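Local structure of putative metal-dependent phosphoesterase (Bifidobacterium adolescentis, 3O0F) at residues Asp57-Ala62 and Leu70-Glu75; Gly44-Asp49 and Leu88-Asp93. The protein hydrolyses phosphoester bonds at a site of two iron ions and one zinc ion, beside which AMP binds, and may act as a 5'-3' exonuclease. All blocks are in the same frame, centred on the assembly; numbering follows the deposited sequence.

Interaction 1 (Asp57-Ala62 and Leu70-Glu75); sequences DEATEA and LLLGTE. With FE (Fe (III) ion), chain D; FE (Fe (III) ion), chain E.
Leu-70 and Ala-59 form the apolar part of this helix-on-strand contact, with Leu-70 CD2 lying 3.6 Å from Ala-59 CB. The same methyl also rests against the helix backbone, 3.4 Å from Ala-59 O. With CG anti to the backbone N (chi1 176°), Leu-70 carries this branch up to the helix. Leu-72 adds its CD2 methyl at the margin of Ala-59.

The polar element is the Thr-60 hydroxyl. OG1 sits over the fork of Leu-72, 3.9 Å from both CD1 and CD2, and the two side chains cross at about a right angle. OG1 does not depend on the leucine for a polar partner, being hydrogen-bonded to Trp-56 O one helical turn earlier.

Metal ligation lies further along the strand, at Glu-75. Its extended side chain bridges two iron ions, with OE1 2.2 Å from the iron of chain E and OE2 2.1 Å from that of chain D; a water also joins them.

The segments run antiparallel (176°), their axes 9.1 Å apart, as the helix and second strand of the beta-alpha-beta unit 44-47, 56-66, 70-80. Ala-59 also touches Ile-47 of the first strand and Pro-30 of helix 30-39.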
loop_
_atom_site.group_PDB
_atom_site.type_symbol
_atom_site.label_atom_id
_atom_site.label_comp_id
_atom_site.label_asym_id
_atom_site.label_seq_id
_atom_site.Cartn_x
_atom_site.Cartn_y
_atom_site.Cartn_z
ATOM N N ASP A 57 -9.873 6.066 11.679
ATOM C CA ASP A 57 -10.733 7.050 12.374
ATOM C C ASP A 57 -10.619 8.451 11.768
ATOM O O ASP A 57 -11.604 9.071 11.453
ATOM C CB ASP A 57 -10.388 7.126 13.866
ATOM C CG ASP A 57 -10.785 5.852 14.642
ATOM O OD1 ASP A 57 -11.473 4.972 14.078
ATOM O OD2 ASP A 57 -10.390 5.729 15.830
ATOM N N GLU A 58 -9.405 8.934 11.562
ATOM C CA GLU A 58 -9.225 10.227 10.877
ATOM C C GLU A 58 -9.845 10.268 9.472
ATOM O O GLU A 58 -10.510 11.254 9.114
ATOM C CB GLU A 58 -7.747 10.617 10.821
ATOM C CG GLU A 58 -7.252 11.066 12.190
ATOM C CD GLU A 58 -5.902 11.767 12.160
ATOM O OE1 GLU A 58 -5.420 12.166 11.061
ATOM O OE2 GLU A 58 -5.322 11.930 13.264
ATOM N N ALA A 59 -9.622 9.225 8.679
ATOM C CA ALA A 59 -10.190 9.174 7.323
ATOM C C ALA A 59 -11.722 9.185 7.380
ATOM O O ALA A 59 -12.380 9.861 6.609
ATOM C CB ALA A 59 -9.680 7.903 6.552
ATOM N N THR A 60 -12.296 8.403 8.287
ATOM C CA THR A 60 -13.762 8.341 8.395
ATOM C C THR A 60 -14.336 9.714 8.748
ATOM O O THR A 60 -15.313 10.180 8.137
ATOM C CB THR A 60 -14.198 7.261 9.420
ATOM O OG1 THR A 60 -13.704 5.995 8.980
ATOM C CG2 THR A 60 -15.738 7.184 9.530
ATOM N N GLU A 61 -13.726 10.357 9.732
ATOM C CA GLU A 61 -14.177 11.680 10.162
ATOM C C GLU A 61 -14.142 12.676 9.002
ATOM O O GLU A 61 -15.080 13.440 8.788
ATOM C CB GLU A 61 -13.334 12.190 11.334
ATOM C CG GLU A 61 -13.527 11.367 12.630
ATOM C CD GLU A 61 -12.502 11.726 13.720
ATOM O OE1 GLU A 61 -12.770 12.675 14.494
ATOM O OE2 GLU A 61 -11.435 11.069 13.809
ATOM N N ALA A 62 -13.034 12.675 8.275
ATOM C CA ALA A 62 -12.851 13.559 7.122
ATOM C C ALA A 62 -13.942 13.308 6.084
ATOM O O ALA A 62 -14.552 14.241 5.526
ATOM C CB ALA A 62 -11.443 13.361 6.529
ATOM N N LEU A 70 -15.781 6.832 1.294
ATOM C CA LEU A 70 -14.468 6.319 1.674
ATOM C C LEU A 70 -14.452 4.801 1.772
ATOM O O LEU A 70 -15.346 4.215 2.372
ATOM C CB LEU A 70 -14.143 6.881 3.033
ATOM C CG LEU A 70 -12.860 6.425 3.696
ATOM C CD1 LEU A 70 -11.709 7.063 2.928
ATOM C CD2 LEU A 70 -12.853 6.852 5.137
ATOM N N LEU A 71 -13.413 4.159 1.238
ATOM C CA LEU A 71 -13.140 2.745 1.512
ATOM C C LEU A 71 -12.006 2.652 2.527
ATOM O O LEU A 71 -11.008 3.404 2.455
ATOM C CB LEU A 71 -12.797 2.037 0.170
ATOM C CG LEU A 71 -13.186 0.658 -0.303
ATOM C CD1 LEU A 71 -14.691 0.460 -0.245
ATOM C CD2 LEU A 71 -12.624 0.439 -1.750
ATOM N N LEU A 72 -12.168 1.786 3.519
ATOM C CA LEU A 72 -11.164 1.593 4.540
ATOM C C LEU A 72 -10.255 0.428 4.144
ATOM O O LEU A 72 -10.725 -0.684 3.922
ATOM C CB LEU A 72 -11.776 1.372 5.929
ATOM C CG LEU A 72 -12.470 2.637 6.515
ATOM C CD1 LEU A 72 -13.277 2.362 7.777
ATOM C CD2 LEU A 72 -11.466 3.803 6.721
ATOM N N GLY A 73 -8.953 0.702 4.029
ATOM C CA GLY A 73 -8.038 -0.291 3.514
ATOM C C GLY A 73 -6.654 -0.264 4.128
ATOM O O GLY A 73 -6.312 0.592 4.939
ATOM N N THR A 74 -5.857 -1.242 3.744
ATOM C CA THR A 74 -4.491 -1.395 4.276
ATOM C C THR A 74 -3.668 -2.057 3.182
ATOM O O THR A 74 -4.165 -2.951 2.501
ATOM C CB THR A 74 -4.463 -2.307 5.493
ATOM O OG1 THR A 74 -5.179 -1.721 6.572
ATOM C CG2 THR A 74 -3.000 -2.591 5.935
ATOM N N GLU A 75 -2.416 -1.655 2.996
ATOM C CA GLU A 75 -1.539 -2.369 2.068
ATOM C C GLU A 75 -0.629 -3.261 2.917
ATOM O O GLU A 75 0.147 -2.798 3.748
ATOM C CB GLU A 75 -0.717 -1.410 1.187
ATOM C CG GLU A 75 0.163 -2.179 0.262
ATOM C CD GLU A 75 0.804 -1.347 -0.850
ATOM O OE1 GLU A 75 0.743 -0.153 -0.772
ATOM O OE2 GLU A 75 1.281 -1.929 -1.849
HETATM FE FE FE D . 3.011 -1.369 -3.000
HETATM FE FE FE E . 1.048 1.380 -2.256
HETATM O O HOH W 1 1.916 0.159 -3.703
#

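Interaction 2 (Gly44-Asp49 and Leu88-Asp93); sequences GVAIAD and LAFQYD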
loop_
_atom_site.group_PDB
_atom_site.type_symbol
_atom_site.label_atom_id
_atom_site.label_comp_id
_atom_site.label_asym_id
_atom_site.label_seq_id
_atom_site.Cartn_x
_atom_site.Cartn_y
_atom_site.Cartn_z
ATOM N N GLY A 44 -14.876 8.670 -4.938
ATOM C CA GLY A 44 -14.524 8.230 -3.621
ATOM C C GLY A 44 -13.031 7.968 -3.577
ATOM O O GLY A 44 -12.329 8.108 -4.586
ATOM N N VAL A 45 -12.560 7.586 -2.413
ATOM C CA VAL A 45 -11.152 7.333 -2.185
ATOM C C VAL A 45 -11.024 6.193 -1.190
ATOM O O VAL A 45 -11.970 5.872 -0.506
ATOM C CB VAL A 45 -10.520 8.693 -1.691
ATOM C CG1 VAL A 45 -10.847 8.986 -0.221
ATOM C CG2 VAL A 45 -9.047 8.794 -2.010
ATOM N N ALA A 46 -9.848 5.590 -1.111
ATOM C CA ALA A 46 -9.513 4.725 -0.033
ATOM C C ALA A 46 -8.227 5.144 0.610
ATOM O O ALA A 46 -7.249 5.532 -0.064
ATOM C CB ALA A 46 -9.367 3.252 -0.530
ATOM N N ILE A 47 -8.178 4.963 1.903
ATOM C CA ILE A 47 -6.912 4.982 2.609
ATOM C C ILE A 47 -6.333 3.527 2.600
ATOM O O ILE A 47 -7.069 2.568 2.750
ATOM C CB ILE A 47 -7.086 5.532 3.987
ATOM C CG1 ILE A 47 -5.709 5.739 4.652
ATOM C CG2 ILE A 47 -8.089 4.667 4.808
ATOM C CD1 ILE A 47 -5.751 6.709 5.950
ATOM N N ALA A 48 -5.035 3.390 2.376
ATOM C CA ALA A 48 -4.410 2.049 2.227
ATOM C C ALA A 48 -3.003 2.061 2.761
ATOM O O ALA A 48 -2.081 1.561 2.114
ATOM C CB ALA A 48 -4.405 1.606 0.747
ATOM N N ASP A 49 -2.807 2.648 3.936
ATOM C CA ASP A 49 -1.468 2.662 4.503
ATOM C C ASP A 49 -0.867 1.264 4.764
ATOM O O ASP A 49 -1.593 0.290 4.961
ATOM C CB ASP A 49 -1.447 3.480 5.800
ATOM C CG ASP A 49 -1.590 4.972 5.540
ATOM O OD1 ASP A 49 -0.737 5.503 4.786
ATOM O OD2 ASP A 49 -2.540 5.583 6.080
ATOM N N LEU A 88 -3.562 -5.449 -1.084
ATOM C CA LEU A 88 -4.501 -4.438 -0.632
ATOM C C LEU A 88 -5.685 -5.182 0.016
ATOM O O LEU A 88 -6.228 -6.122 -0.584
ATOM C CB LEU A 88 -4.971 -3.622 -1.840
ATOM C CG LEU A 88 -3.963 -2.717 -2.542
ATOM C CD1 LEU A 88 -4.557 -2.229 -3.851
ATOM C CD2 LEU A 88 -3.522 -1.523 -1.703
ATOM N N ALA A 89 -6.045 -4.759 1.227
ATOM C CA ALA A 89 -7.093 -5.379 2.045
ATOM C C ALA A 89 -8.098 -4.317 2.372
ATOM O O ALA A 89 -7.742 -3.284 2.922
ATOM C CB ALA A 89 -6.520 -5.925 3.325
ATOM N N PHE A 90 -9.342 -4.528 1.979
ATOM C CA PHE A 90 -10.361 -3.510 2.206
ATOM C C PHE A 90 -11.521 -4.068 3.043
ATOM O O PHE A 90 -11.895 -5.252 2.916
ATOM C CB PHE A 90 -10.949 -3.034 0.883
ATOM C CG PHE A 90 -9.949 -2.375 -0.021
ATOM C CD1 PHE A 90 -9.517 -1.077 0.239
ATOM C CD2 PHE A 90 -9.441 -3.054 -1.106
ATOM C CE1 PHE A 90 -8.547 -0.476 -0.584
ATOM C CE2 PHE A 90 -8.520 -2.449 -1.964
ATOM C CZ PHE A 90 -8.073 -1.168 -1.685
ATOM N N GLN A 91 -12.113 -3.170 3.816
ATOM C CA GLN A 91 -13.398 -3.413 4.489
ATOM C C GLN A 91 -13.409 -4.678 5.319
ATOM O O GLN A 91 -14.298 -5.526 5.188
ATOM C CB GLN A 91 -14.546 -3.394 3.458
ATOM C CG GLN A 91 -14.673 -2.010 2.739
ATOM C CD GLN A 91 -15.138 -0.891 3.664
ATOM O OE1 GLN A 91 -14.447 0.116 3.836
ATOM N NE2 GLN A 91 -16.332 -1.058 4.257
ATOM N N TYR A 92 -12.411 -4.805 6.179
ATOM C CA TYR A 92 -12.322 -5.939 7.114
ATOM C C TYR A 92 -12.497 -5.433 8.535
ATOM O O TYR A 92 -12.371 -4.230 8.791
ATOM C CB TYR A 92 -11.000 -6.673 6.954
ATOM C CG TYR A 92 -9.804 -5.836 7.213
ATOM C CD1 TYR A 92 -9.276 -5.725 8.481
ATOM C CD2 TYR A 92 -9.189 -5.148 6.179
ATOM C CE1 TYR A 92 -8.165 -4.963 8.724
ATOM C CE2 TYR A 92 -8.076 -4.359 6.405
ATOM C CZ TYR A 92 -7.561 -4.278 7.666
ATOM O OH TYR A 92 -6.464 -3.498 7.884
ATOM N N ASP A 93 -12.779 -6.337 9.466
ATOM C CA ASP A 93 -12.920 -5.959 10.882
ATOM C C ASP A 93 -11.588 -5.544 11.502
ATOM O O ASP A 93 -10.706 -6.372 11.696
ATOM C CB ASP A 93 -13.551 -7.104 11.664
ATOM C CG ASP A 93 -13.567 -6.875 13.161
ATOM O OD1 ASP A 93 -13.245 -5.741 13.645
ATOM O OD2 ASP A 93 -13.850 -7.891 13.852
#
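Ala-46 and Phe-90 make the closer of the two apolar contacts between segments 44-49 and 88-93, Ala-46 CB standing 3.8 Å from Phe-90 CE1. The methyl approaches the ring obliquely. Phe-90 has CG anti to its carbonyl carbon (chi1 -63°), which swings the ring across the gap although its CB does not point at the other strand. Ile-17 of strand 15-19 and Leu-71 of strand 70-80 also pack on Ala-46, and Ile-17 touches Phe-90 too, making this the densely filled part.

Strand 70-80 lies between the two strands in the sheet, so they meet through side chains reaching past it and not through backbone pairing. This is consistent with the interior of the distorted seven-stranded beta/alpha barrel of the PHP family. Val-45 and Ile-47 point to the other side of the sheet, where they pack on helix 30-39.

Nearer the metals the fit is slacker: Ala-48 CB is 4.1 Å from Leu-88 CD2, the one touch between those residues. Leu-88 is nevertheless buried, lying against the iron ligand His-18 with its side chain about 5 Å from a bound iron at nearest atoms.

Beyond Phe-90 the chain leaves the contact, turning away at Gln-91, which takes a left-handed backbone conformation (phi 53°). Solvent is reached two residues later, at the partly exposed Asp-93.

In the fold
Interactions 1 and 2 have centres 7 Å apart and share one sheet, interaction 1 being nested in the loop that interaction 2 closes. Strand 70-80 lies between the partners of interaction 2 and joins both: Leu-71 N is 2.8 Å from Val-45 O, a probable hydrogen bond to one neighbour, and Thr-74 OG1 is 2.6 Å from Tyr-92 OH, a probable one to the chain following the other. Toward the metal centre the contacts converge, Glu-75 CB packing 3.4 Å from Ala-48 O. The Leu-88 side chain lies about 4 Å from that of Glu-75, and the Ala-48 side chain about 9 Å from the zinc ion. His-18, His-20 and Asp-261 complete the protein ligands of one iron, His-86 and His-203 those of the other.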